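Local coordinates for Blr3880 protein (Bradyrhizobium japonicum, PDB 2OOD) that probably catalyses the zinc-dependent hydrolytic deamination of guanine to xanthine and ammonia, at residues A[126-131]-A[456-461]. Residues are numbered along the deposited sequence; the frame is centred on the assembly and turned at random.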
loop_
_atom_site.group_PDB
_atom_site.type_symbol
_atom_site.label_atom_id
_atom_site.label_comp_id
_atom_site.label_asym_id
_atom_site.label_seq_id
_atom_site.Cartn_x
_atom_site.Cartn_y
_atom_site.Cartn_z
ATOM N N ALA A 126 -11.384 3.767 15.075
ATOM C CA ALA A 126 -10.424 3.472 14.019
ATOM C C ALA A 126 -9.831 4.755 13.447
ATOM O O ALA A 126 -8.637 4.819 13.164
ATOM C CB ALA A 126 -11.089 2.674 12.921
ATOM N N LEU A 127 -10.669 5.772 13.282
ATOM C CA LEU A 127 -10.222 7.051 12.754
ATOM C C LEU A 127 -9.233 7.756 13.672
ATOM O O LEU A 127 -8.262 8.347 13.209
ATOM C CB LEU A 127 -11.415 7.975 12.504
ATOM C CG LEU A 127 -12.219 7.737 11.226
ATOM C CD1 LEU A 127 -13.355 8.741 11.147
ATOM C CD2 LEU A 127 -11.306 7.869 10.021
ATOM N N LEU A 128 -9.482 7.699 14.975
ATOM C CA LEU A 128 -8.607 8.350 15.938
ATOM C C LEU A 128 -7.272 7.626 16.068
ATOM O O LEU A 128 -6.219 8.259 16.161
ATOM C CB LEU A 128 -9.299 8.436 17.303
ATOM C CG LEU A 128 -10.506 9.374 17.372
ATOM C CD1 LEU A 128 -11.182 9.203 18.713
ATOM C CD2 LEU A 128 -10.079 10.817 17.167
ATOM N N ALA A 129 -7.319 6.300 16.078
ATOM C CA ALA A 129 -6.108 5.505 16.190
ATOM C C ALA A 129 -5.315 5.643 14.906
ATOM O O ALA A 129 -4.155 5.244 14.840
ATOM C CB ALA A 129 -6.461 4.055 16.427
ATOM N N ALA A 130 -5.943 6.220 13.885
ATOM C CA ALA A 130 -5.298 6.395 12.589
ATOM C C ALA A 130 -4.774 7.808 12.355
ATOM O O ALA A 130 -4.046 8.044 11.399
ATOM C CB ALA A 130 -6.258 6.005 11.477
ATOM N N GLY A 131 -5.147 8.744 13.219
ATOM C CA GLY A 131 -4.676 10.108 13.066
ATOM C C GLY A 131 -5.694 11.078 12.497
ATOM O O GLY A 131 -5.428 12.277 12.415
ATOM N N THR A 456 -3.500 11.298 19.528
ATOM C CA THR A 456 -4.461 12.048 18.727
ATOM C C THR A 456 -5.251 12.931 19.690
ATOM O O THR A 456 -5.855 12.434 20.632
ATOM C CB THR A 456 -5.445 11.119 17.981
ATOM O OG1 THR A 456 -4.717 10.211 17.150
ATOM C CG2 THR A 456 -6.377 11.934 17.112
ATOM N N TRP A 457 -5.236 14.239 19.457
ATOM C CA TRP A 457 -5.938 15.179 20.320
ATOM C C TRP A 457 -7.081 15.866 19.586
ATOM O O TRP A 457 -6.975 16.167 18.404
ATOM C CB TRP A 457 -4.966 16.249 20.831
ATOM C CG TRP A 457 -3.841 15.724 21.691
ATOM C CD1 TRP A 457 -2.913 14.785 21.345
ATOM C CD2 TRP A 457 -3.521 16.125 23.033
ATOM N NE1 TRP A 457 -2.036 14.578 22.384
ATOM C CE2 TRP A 457 -2.387 15.388 23.430
ATOM C CE3 TRP A 457 -4.082 17.038 23.935
ATOM C CZ2 TRP A 457 -1.806 15.536 24.699
ATOM C CZ3 TRP A 457 -3.496 17.184 25.199
ATOM C CH2 TRP A 457 -2.375 16.438 25.562
ATOM N N VAL A 458 -8.167 16.120 20.300
ATOM C CA VAL A 458 -9.320 16.794 19.730
ATOM C C VAL A 458 -9.736 17.890 20.700
ATOM O O VAL A 458 -10.133 17.601 21.830
ATOM C CB VAL A 458 -10.497 15.833 19.552
ATOM C CG1 VAL A 458 -11.674 16.562 18.949
ATOM C CG2 VAL A 458 -10.088 14.682 18.681
HETATM N N MSE A 459 -9.637 19.142 20.266
HETATM C CA MSE A 459 -10.009 20.275 21.108
HETATM C C MSE A 459 -9.161 20.369 22.383
HETATM O O MSE A 459 -9.690 20.588 23.472
HETATM C CB MSE A 459 -11.488 20.178 21.489
HETATM C CG MSE A 459 -12.433 20.419 20.342
HETATM SE SE MSE A 459 -12.303 22.258 19.662
HETATM C CE MSE A 459 -13.932 22.989 20.459
ATOM N N GLY A 460 -7.852 20.196 22.251
ATOM C CA GLY A 460 -6.987 20.287 23.414
ATOM C C GLY A 460 -7.138 19.145 24.404
ATOM O O GLY A 460 -6.556 19.171 25.491
ATOM N N LYS A 461 -7.909 18.137 24.022
ATOM C CA LYS A 461 -8.151 16.977 24.870
ATOM C C LYS A 461 -7.533 15.739 24.210
ATOM O O LYS A 461 -7.807 15.458 23.046
ATOM C CB LYS A 461 -9.662 16.786 25.024
ATOM C CG LYS A 461 -10.146 16.524 26.442
ATOM C CD LYS A 461 -11.120 17.605 26.919
ATOM C CE LYS A 461 -10.408 18.940 27.134
ATOM N NZ LYS A 461 -11.359 20.025 27.535
#
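Thr456, on strand 453-458, donates its hydroxyl to the end of helix 113-129: OG1 lies 2.7 Å from the carbonyl O of Leu128. The hydroxyl approaches that oxygen at 153° to the C=O bond, a little out of the carbonyl plane. The same oxygen also accepts from Gly131 N at 3.2 Å, within the Schellman motif by which Gly131, at a positive phi, ends the helix. Two donors thus grip one buried carbonyl.

The apolar part is small. CD2 of Leu128 meets the Thr456 methyl CG2 at 3.9 Å and, more loosely, CG2 of Val458 at 4.2 Å, the leucine crossing both side chains at about a right angle. In Thr456, CG2 stands anti to the backbone N while OG1 (chi1 -57°) sits beside it, which lets the hydroxyl face the helix end as the methyl meets the leucine. A valine here would probably keep much of the methyl contact but leave the Leu128 carbonyl with Gly131 N alone of its two donors.

Away from the zinc site, Gly131 leads into strand 132-138 of the amidohydrolase barrel, whereas Thr456 pairs with Tyr464 in the neighbouring C-terminal hairpin. One hydroxyl bond, with a small apolar contact beside it, thus joins the two and gives the carbonyl at the helix end a second donor.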